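Local coordinates for ACYL carrier protein ACPA (Mycobacterium tuberculosis, PDB 2CGQ), which probably serves as an acyl carrier protein, tethering acyl intermediates as thioesters to a phosphopantetheine arm and handing them to partner enzymes, at residues Ile31-Arg43 / Leu55-Leu69. Residues are numbered along the deposited sequence; the frame is centred on the assembly and turned at random. Where two conformers were deposited one is given.
Sequences INATIQRILRTDR and LGFDSLKLFQLITEL
I38 is the knob that helix 31-39 pushes into helix 59-69, in a hole framed by K61, Q64, L65 and E68. From CB two branches part. CG1 stands anti to the carbonyl carbon (chi1 -68°), which turns CG2 anti to the backbone N; CG2 lies 3.8 Å from K61 CB and just as near Q64 OE1, with F57 CE2 a little farther off, approached obliquely. CG1 passes E68 OE2, and CD1 ends hard against the backbone of L65, 3.5 Å from its CA. The next residue, L39, sets CD2 over the centre of the F57 ring, a CH-pi contact of 3.9 Å to the centroid, while I35 CG2 meets that ring at its edge. Toward the other end T34 CG2 rests on E68 CG (3.7 Å), and I31 CG1 against L69 CD2 is the end itself.

The polar margin belongs to R37, whose chain bends at chi3 to bring NE 2.7 Å from E68 OE1 and NH2 2.9 Å from E68 OE2. Guanidinium and carboxylate are turned 45° apart, and both bonds are weak in angle although they form a salt bridge; E68 has a second conformer, so the pairing need not be permanent. T34 OG1 is hydrogen-bonded to E72. Beyond I31 and L69 lies helix 88-96, with V91 touching both. Two helices running roughly antiparallel (142°), joined by a long loop and closed over by helix 88-96, are the core of the acyl carrier protein four-helix bundle.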
ATOM      1  N   ILE A  31      -0.027   0.010  -7.673  1.00 28.82           N
ATOM      2  CA  ILE A  31       0.162   0.035  -6.221  1.00 28.91           C
ATOM      3  C   ILE A  31       1.637  -0.164  -5.911  1.00 28.81           C
ATOM      4  O   ILE A  31       2.183   0.503  -5.021  1.00 30.20           O
ATOM      5  CB  ILE A  31      -0.746  -0.989  -5.512  1.00 27.74           C
ATOM      6  CG1 ILE A  31      -2.217  -0.549  -5.671  1.00 28.72           C
ATOM      7  CG2 ILE A  31      -0.334  -1.157  -4.075  1.00 28.14           C
ATOM      8  CD1 ILE A  31      -3.227  -1.655  -5.284  1.00 28.15           C
ATOM      9  N   ASN A  32       2.293  -1.076  -6.642  1.00 30.61           N
ATOM     10  CA  ASN A  32       3.730  -1.320  -6.464  1.00 29.06           C
ATOM     11  C   ASN A  32       4.528  -0.076  -6.725  1.00 29.74           C
ATOM     12  O   ASN A  32       5.436   0.254  -5.956  1.00 29.75           O
ATOM     13  CB  ASN A  32       4.238  -2.434  -7.377  1.00 30.01           C
ATOM     14  CG  ASN A  32       3.641  -3.767  -7.062  1.00 28.26           C
ATOM     15  OD1 ASN A  32       3.057  -3.990  -5.972  1.00 27.51           O
ATOM     16  ND2 ASN A  32       3.805  -4.700  -8.000  1.00 27.15           N
ATOM     17  N   ALA A  33       4.199   0.629  -7.805  1.00 29.26           N
ATOM     18  CA  ALA A  33       4.898   1.894  -8.138  1.00 28.39           C
ATOM     19  C   ALA A  33       4.757   2.917  -6.997  1.00 28.66           C
ATOM     20  O   ALA A  33       5.739   3.585  -6.675  1.00 27.83           O
ATOM     21  CB  ALA A  33       4.358   2.466  -9.422  1.00 28.04           C
ATOM     22  N   THR A  34       3.564   3.024  -6.401  1.00 28.08           N
ATOM     23  CA  THR A  34       3.327   3.973  -5.295  1.00 27.82           C
ATOM     24  C   THR A  34       4.159   3.558  -4.081  1.00 26.36           C
ATOM     25  O   THR A  34       4.808   4.388  -3.400  1.00 25.24           O
ATOM     26  CB  THR A  34       1.811   4.032  -4.993  1.00 28.23           C
ATOM     27  OG1 THR A  34       1.160   4.616  -6.172  1.00 30.92           O
ATOM     28  CG2 THR A  34       1.507   4.857  -3.724  1.00 27.47           C
ATOM     29  N   ILE A  35       4.120   2.264  -3.772  1.00 26.23           N
ATOM     30  CA  ILE A  35       4.973   1.726  -2.711  1.00 25.64           C
ATOM     31  C   ILE A  35       6.454   2.061  -2.949  1.00 26.98           C
ATOM     32  O   ILE A  35       7.161   2.541  -2.075  1.00 26.13           O
ATOM     33  CB  ILE A  35       4.758   0.205  -2.567  1.00 25.70           C
ATOM     34  CG1 ILE A  35       3.380  -0.048  -1.930  1.00 24.52           C
ATOM     35  CG2 ILE A  35       5.893  -0.371  -1.744  1.00 26.61           C
ATOM     36  CD1 ILE A  35       2.933  -1.586  -1.895  1.00 25.50           C
ATOM     37  N   GLN A  36       6.926   1.808  -4.161  1.00 28.17           N
ATOM     38  CA  GLN A  36       8.298   2.164  -4.505  1.00 28.54           C
ATOM     39  C   GLN A  36       8.602   3.649  -4.405  1.00 29.22           C
ATOM     40  O   GLN A  36       9.699   4.021  -3.966  1.00 29.54           O
ATOM     41  CB  GLN A  36       8.640   1.634  -5.887  1.00 30.02           C
ATOM     42  CG  GLN A  36       8.714   0.105  -5.949  1.00 30.50           C
ATOM     43  CD  GLN A  36       8.861  -0.401  -7.354  1.00 30.30           C
ATOM     44  OE1 GLN A  36       8.331   0.216  -8.282  1.00 32.86           O
ATOM     45  NE2 GLN A  36       9.602  -1.518  -7.539  1.00 30.53           N
ATOM     46  N   ARG A  37       7.667   4.498  -4.837  1.00 29.46           N
ATOM     47  CA  ARG A  37       7.872   5.941  -4.782  1.00 29.79           C
ATOM     48  C   ARG A  37       8.046   6.370  -3.304  1.00 29.64           C
ATOM     49  O   ARG A  37       8.988   7.076  -2.947  1.00 28.31           O
ATOM     50  CB  ARG A  37       6.661   6.620  -5.425  1.00 30.65           C
ATOM     51  CG  ARG A  37       6.807   7.875  -6.173  1.00 32.53           C
ATOM     52  CD  ARG A  37       5.496   8.699  -6.132  1.00 33.15           C
ATOM     53  NE  ARG A  37       5.110   8.901  -4.715  1.00 36.40           N
ATOM     54  CZ  ARG A  37       5.542   9.894  -3.922  1.00 35.52           C
ATOM     55  NH1 ARG A  37       6.329  10.815  -4.386  1.00 31.53           N
ATOM     56  NH2 ARG A  37       5.229   9.887  -2.620  1.00 36.57           N
ATOM     57  N   ILE A  38       7.137   5.914  -2.446  1.00 28.60           N
ATOM     58  CA  ILE A  38       7.184   6.243  -1.008  1.00 28.66           C
ATOM     59  C   ILE A  38       8.435   5.756  -0.315  1.00 28.37           C
ATOM     60  O   ILE A  38       9.050   6.504   0.468  1.00 29.01           O
ATOM     61  CB  ILE A  38       5.917   5.719  -0.257  1.00 29.28           C
ATOM     62  CG1 ILE A  38       4.712   6.505  -0.733  1.00 28.36           C
ATOM     63  CG2 ILE A  38       6.062   5.795   1.297  1.00 28.46           C
ATOM     64  CD1 ILE A  38       3.393   5.813  -0.369  1.00 28.70           C
ATOM     65  N   LEU A  39       8.871   4.555  -0.609  1.00 29.33           N
ATOM     66  CA  LEU A  39      10.055   4.014   0.028  1.00 29.46           C
ATOM     67  C   LEU A  39      11.357   4.416  -0.706  1.00 30.28           C
ATOM     68  O   LEU A  39      12.456   4.139  -0.200  1.00 29.26           O
ATOM     69  CB  LEU A  39      10.021   2.517   0.067  1.00 30.09           C
ATOM     70  CG  LEU A  39       8.876   1.799   0.771  1.00 28.80           C
ATOM     71  CD1 LEU A  39       8.974   0.355   0.446  1.00 31.37           C
ATOM     72  CD2 LEU A  39       8.985   2.038   2.251  1.00 30.56           C
ATOM     73  N   ARG A  40      11.250   5.047  -1.885  1.00 30.54           N
ATOM     74  CA  ARG A  40      12.447   5.337  -2.683  1.00 30.58           C
ATOM     75  C   ARG A  40      13.311   4.095  -2.945  1.00 31.00           C
ATOM     76  O   ARG A  40      14.541   4.102  -2.746  1.00 31.39           O
ATOM     77  CB  ARG A  40      13.266   6.406  -1.973  1.00 30.95           C
ATOM     78  CG  ARG A  40      12.517   7.677  -1.905  1.00 31.76           C
ATOM     79  CD  ARG A  40      13.281   8.668  -1.156  1.00 36.75           C
ATOM     80  NE  ARG A  40      12.336   9.658  -0.687  1.00 42.45           N
ATOM     81  CZ  ARG A  40      12.567  10.945  -0.662  1.00 37.80           C
ATOM     82  NH1 ARG A  40      11.625  11.748  -0.224  1.00 35.20           N
ATOM     83  NH2 ARG A  40      13.733  11.441  -1.080  1.00 43.43           N
ATOM     84  N   THR A  41      12.689   3.049  -3.443  1.00 30.69           N
ATOM     85  CA  THR A  41      13.406   1.810  -3.773  1.00 32.54           C
ATOM     86  C   THR A  41      12.988   1.315  -5.142  1.00 32.94           C
ATOM     87  O   THR A  41      11.936   1.694  -5.638  1.00 33.35           O
ATOM     88  CB  THR A  41      13.143   0.741  -2.719  1.00 33.48           C
ATOM     89  OG1 THR A  41      13.882  -0.436  -3.033  1.00 35.15           O
ATOM     90  CG2 THR A  41      11.676   0.359  -2.668  1.00 32.67           C
ATOM     91  N   ASP A  42      13.841   0.516  -5.764  1.00 32.08           N
ATOM     92  CA  ASP A  42      13.501  -0.162  -7.021  1.00 33.05           C
ATOM     93  C   ASP A  42      13.363  -1.654  -6.791  1.00 33.07           C
ATOM     94  O   ASP A  42      13.214  -2.434  -7.754  1.00 32.99           O
ATOM     95  CB  ASP A  42      14.563   0.092  -8.091  1.00 33.87           C
ATOM     96  CG  ASP A  42      15.971  -0.301  -7.632  1.00 37.82           C
ATOM     97  OD1 ASP A  42      16.955  -0.085  -8.400  1.00 41.40           O
ATOM     98  OD2 ASP A  42      16.106  -0.780  -6.479  1.00 44.13           O
ATOM     99  N   ARG A  43      13.442  -2.075  -5.528  1.00 32.25           N
ATOM    100  CA  ARG A  43      13.264  -3.480  -5.228  1.00 32.70           C
ATOM    101  C   ARG A  43      11.906  -3.971  -5.690  1.00 31.37           C
ATOM    102  O   ARG A  43      10.913  -3.231  -5.653  1.00 30.88           O
ATOM    103  CB  ARG A  43      13.436  -3.743  -3.735  1.00 32.85           C
ATOM    104  CG  ARG A  43      12.389  -3.211  -2.863  1.00 38.36           C
ATOM    105  CD  ARG A  43      12.775  -3.402  -1.367  1.00 38.94           C
ATOM    106  NE  ARG A  43      12.731  -4.822  -0.976  1.00 42.05           N
ATOM    107  CZ  ARG A  43      12.916  -5.248   0.281  1.00 42.19           C
ATOM    108  NH1 ARG A  43      12.832  -6.541   0.569  1.00 43.11           N
ATOM    109  NH2 ARG A  43      13.154  -4.379   1.260  1.00 45.44           N
ATOM    110  N   LEU A  55       9.620  -4.457   4.145  1.00 27.26           N
ATOM    111  CA  LEU A  55       9.817  -3.264   3.306  1.00 28.41           C
ATOM    112  C   LEU A  55      10.259  -2.013   4.052  1.00 28.18           C
ATOM    113  O   LEU A  55      10.661  -1.016   3.419  1.00 29.74           O
ATOM    114  CB  LEU A  55       8.556  -2.978   2.501  1.00 29.17           C
ATOM    115  CG  LEU A  55       8.211  -4.056   1.489  1.00 27.13           C
ATOM    116  CD1 LEU A  55       6.899  -3.770   0.824  1.00 26.05           C
ATOM    117  CD2 LEU A  55       9.297  -4.121   0.419  1.00 29.82           C
ATOM    118  N   GLY A  56      10.169  -2.076   5.377  1.00 28.42           N
ATOM    119  CA  GLY A  56      10.581  -1.026   6.281  1.00 29.33           C
ATOM    120  C   GLY A  56       9.638   0.161   6.366  1.00 28.94           C
ATOM    121  O   GLY A  56      10.068   1.305   6.620  1.00 28.09           O
ATOM    122  N   PHE A  57       8.350  -0.051   6.139  1.00 28.43           N
ATOM    123  CA  PHE A  57       7.367   0.978   6.426  1.00 28.93           C
ATOM    124  C   PHE A  57       7.380   1.308   7.911  1.00 29.49           C
ATOM    125  O   PHE A  57       7.561   0.440   8.756  1.00 29.44           O
ATOM    126  CB  PHE A  57       5.931   0.569   6.026  1.00 29.03           C
ATOM    127  CG  PHE A  57       5.614   0.788   4.572  1.00 26.36           C
ATOM    128  CD1 PHE A  57       5.948  -0.136   3.618  1.00 29.86           C
ATOM    129  CD2 PHE A  57       5.004   1.957   4.159  1.00 30.38           C
ATOM    130  CE1 PHE A  57       5.626   0.088   2.290  1.00 30.16           C
ATOM    131  CE2 PHE A  57       4.681   2.176   2.831  1.00 30.98           C
ATOM    132  CZ  PHE A  57       5.020   1.312   1.906  1.00 27.99           C
ATOM    133  N   ASP A  58       7.189   2.591   8.206  1.00 30.29           N
ATOM    134  CA  ASP A  58       6.983   3.079   9.538  1.00 30.75           C
ATOM    135  C   ASP A  58       5.619   3.782   9.543  1.00 31.35           C
ATOM    136  O   ASP A  58       4.885   3.739   8.558  1.00 30.48           O
ATOM    137  CB  ASP A  58       8.160   3.986   9.973  1.00 31.33           C
ATOM    138  CG  ASP A  58       8.372   5.177   9.070  1.00 32.91           C
ATOM    139  OD1 ASP A  58       7.537   5.453   8.210  1.00 28.49           O
ATOM    140  OD2 ASP A  58       9.382   5.905   9.249  1.00 35.92           O
ATOM    141  N   SER A  59       5.235   4.369  10.663  1.00 30.98           N
ATOM    142  CA  SER A  59       3.906   4.938  10.731  1.00 30.12           C
ATOM    143  C   SER A  59       3.689   6.075   9.729  1.00 29.09           C
ATOM    144  O   SER A  59       2.632   6.150   9.129  1.00 26.58           O
ATOM    145  CB  SER A  59       3.574   5.403  12.131  1.00 31.88           C
ATOM    146  OG  SER A  59       4.490   6.385  12.518  1.00 37.94           O
ATOM    147  N   LEU A  60       4.693   6.928   9.548  1.00 28.51           N
ATOM    148  CA  LEU A  60       4.575   8.024   8.569  1.00 28.12           C
ATOM    149  C   LEU A  60       4.389   7.381   7.177  1.00 27.77           C
ATOM    150  O   LEU A  60       3.556   7.809   6.439  1.00 25.77           O
ATOM    151  CB  LEU A  60       5.828   8.877   8.573  1.00 28.53           C
ATOM    152  CG  LEU A  60       5.982   9.895   7.428  1.00 29.47           C
ATOM    153  CD1 LEU A  60       4.782  10.707   7.346  1.00 28.75           C
ATOM    154  CD2 LEU A  60       7.214  10.719   7.619  1.00 32.10           C
ATOM    155  N   LYS A  61       5.209   6.403   6.789  1.00 26.35           N
ATOM    156  CA  LYS A  61       5.149   5.925   5.418  1.00 27.82           C
ATOM    157  C   LYS A  61       3.855   5.155   5.182  1.00 27.04           C
ATOM    158  O   LYS A  61       3.317   5.128   4.073  1.00 25.94           O
ATOM    159  CB  LYS A  61       6.392   5.090   5.042  1.00 28.54           C
ATOM    160  CG  LYS A  61       7.699   5.967   4.981  1.00 31.02           C
ATOM    161  CD  LYS A  61       8.962   5.101   4.734  1.00 33.10           C
ATOM    162  CE  LYS A  61      10.164   5.872   5.192  1.00 37.29           C
ATOM    163  NZ  LYS A  61      11.542   5.466   4.690  1.00 40.56           N
ATOM    164  N   LEU A  62       3.334   4.522   6.220  1.00 27.66           N
ATOM    165  CA  LEU A  62       2.034   3.857   6.067  1.00 27.34           C
ATOM    166  C   LEU A  62       0.919   4.880   5.870  1.00 26.25           C
ATOM    167  O   LEU A  62      -0.005   4.627   5.109  1.00 26.88           O
ATOM    168  CB  LEU A  62       1.694   3.024   7.275  1.00 28.48           C
ATOM    169  CG  LEU A  62       2.580   1.799   7.405  1.00 29.56           C
ATOM    170  CD1 LEU A  62       2.477   1.228   8.833  1.00 34.21           C
ATOM    171  CD2 LEU A  62       2.293   0.807   6.320  1.00 31.99           C
ATOM    172  N   PHE A  63       0.984   6.011   6.589  1.00 26.50           N
ATOM    173  CA  PHE A  63       0.026   7.089   6.395  1.00 25.92           C
ATOM    174  C   PHE A  63       0.109   7.617   4.977  1.00 24.82           C
ATOM    175  O   PHE A  63      -0.883   7.894   4.333  1.00 23.51           O
ATOM    176  CB  PHE A  63       0.292   8.228   7.402  1.00 26.92           C
ATOM    177  CG  PHE A  63      -0.605   9.398   7.243  1.00 26.53           C
ATOM    178  CD1 PHE A  63      -1.908   9.369   7.751  1.00 29.62           C
ATOM    179  CD2 PHE A  63      -0.200  10.511   6.523  1.00 27.51           C
ATOM    180  CE1 PHE A  63      -2.742  10.451   7.617  1.00 29.36           C
ATOM    181  CE2 PHE A  63      -1.076  11.600   6.343  1.00 30.67           C
ATOM    182  CZ  PHE A  63      -2.336  11.560   6.905  1.00 28.72           C
ATOM    183  N   GLN A  64       1.345   7.803   4.482  1.00 25.20           N
ATOM    184  CA  GLN A  64       1.538   8.220   3.103  1.00 25.05           C
ATOM    185  C   GLN A  64       0.912   7.218   2.162  1.00 25.26           C
ATOM    186  O   GLN A  64       0.274   7.598   1.193  1.00 24.41           O
ATOM    187  CB  GLN A  64       3.010   8.360   2.766  1.00 26.10           C
ATOM    188  CG  GLN A  64       3.725   9.547   3.286  1.00 26.38           C
ATOM    189  CD  GLN A  64       5.115   9.622   2.674  1.00 23.77           C
ATOM    190  OE1 GLN A  64       6.020   9.040   3.185  1.00 27.01           O
ATOM    191  NE2 GLN A  64       5.249  10.345   1.559  1.00 28.90           N
ATOM    192  N   LEU A  65       1.137   5.932   2.389  1.00 25.36           N
ATOM    193  CA  LEU A  65       0.590   4.931   1.489  1.00 25.42           C
ATOM    194  C   LEU A  65      -0.922   5.004   1.399  1.00 24.87           C
ATOM    195  O   LEU A  65      -1.480   5.015   0.297  1.00 25.08           O
ATOM    196  CB  LEU A  65       1.026   3.519   1.873  1.00 25.17           C
ATOM    197  CG  LEU A  65       0.524   2.394   1.048  1.00 25.63           C
ATOM    198  CD1 LEU A  65       1.020   2.451  -0.356  1.00 29.09           C
ATOM    199  CD2 LEU A  65       1.013   1.097   1.708  1.00 27.42           C
ATOM    200  N   ILE A  66      -1.579   5.031   2.539  1.00 25.30           N
ATOM    201  CA  ILE A  66      -3.067   5.055   2.548  1.00 26.32           C
ATOM    202  C   ILE A  66      -3.598   6.308   1.828  1.00 25.00           C
ATOM    203  O   ILE A  66      -4.429   6.248   0.941  1.00 24.88           O
ATOM    204  CB  ILE A  66      -3.633   4.947   3.964  1.00 27.55           C
ATOM    205  CG1 ILE A  66      -3.188   3.602   4.646  1.00 28.85           C
ATOM    206  CG2 ILE A  66      -5.149   5.042   3.938  1.00 27.07           C
ATOM    207  CD1 ILE A  66      -3.477   2.322   3.844  1.00 31.46           C
ATOM    208  N   THR A  67      -3.090   7.463   2.194  1.00 25.58           N
ATOM    209  CA  THR A  67      -3.562   8.710   1.652  1.00 26.07           C
ATOM    210  C   THR A  67      -3.202   8.849   0.148  1.00 25.61           C
ATOM    211  O   THR A  67      -4.033   9.311  -0.670  1.00 25.60           O
ATOM    212  CB  THR A  67      -3.101   9.892   2.516  1.00 26.42           C
ATOM    213  OG1 THR A  67      -1.663   9.975   2.557  1.00 24.60           O
ATOM    214  CG2 THR A  67      -3.676   9.810   3.939  1.00 28.13           C
ATOM    215  N   GLU A  68      -1.954   8.491  -0.231  1.00 25.52           N
ATOM    216  CA  GLU A  68      -1.598   8.460  -1.662  1.00 25.65           C
ATOM    217  C   GLU A  68      -2.560   7.598  -2.494  1.00 25.12           C
ATOM    218  O   GLU A  68      -2.938   7.981  -3.608  1.00 24.52           O
ATOM    219  CB  GLU A  68      -0.129   8.058  -1.886  0.65 25.27           C
ATOM    220  CG  GLU A  68       0.384   8.334  -3.303  0.65 27.03           C
ATOM    221  CD  GLU A  68       1.905   8.542  -3.425  0.65 27.16           C
ATOM    222  OE1 GLU A  68       2.446   8.337  -4.544  0.65 30.61           O
ATOM    223  OE2 GLU A  68       2.540   8.932  -2.417  0.65 25.40           O
ATOM    224  N   LEU A  69      -2.876   6.398  -2.025  1.00 25.97           N
ATOM    225  CA  LEU A  69      -3.794   5.528  -2.725  1.00 25.55           C
ATOM    226  C   LEU A  69      -5.209   6.074  -2.760  1.00 25.60           C
ATOM    227  O   LEU A  69      -5.873   6.048  -3.818  1.00 25.17           O
ATOM    228  CB  LEU A  69      -3.809   4.145  -2.083  1.00 26.91           C
ATOM    229  CG  LEU A  69      -2.499   3.346  -2.212  1.00 27.89           C
ATOM    230  CD1 LEU A  69      -2.655   2.074  -1.405  1.00 31.28           C
ATOM    231  CD2 LEU A  69      -2.191   3.069  -3.601  1.00 29.24           C
TER
HETATM  232  O   HOH W   1       1.411   7.198  -6.494  1.00 43.15           O
HETATM  233  O   HOH W   2      11.520   6.660   1.851  1.00 51.36           O
HETATM  234  O   HOH W   3      12.004  -1.410   1.130  1.00 50.92           O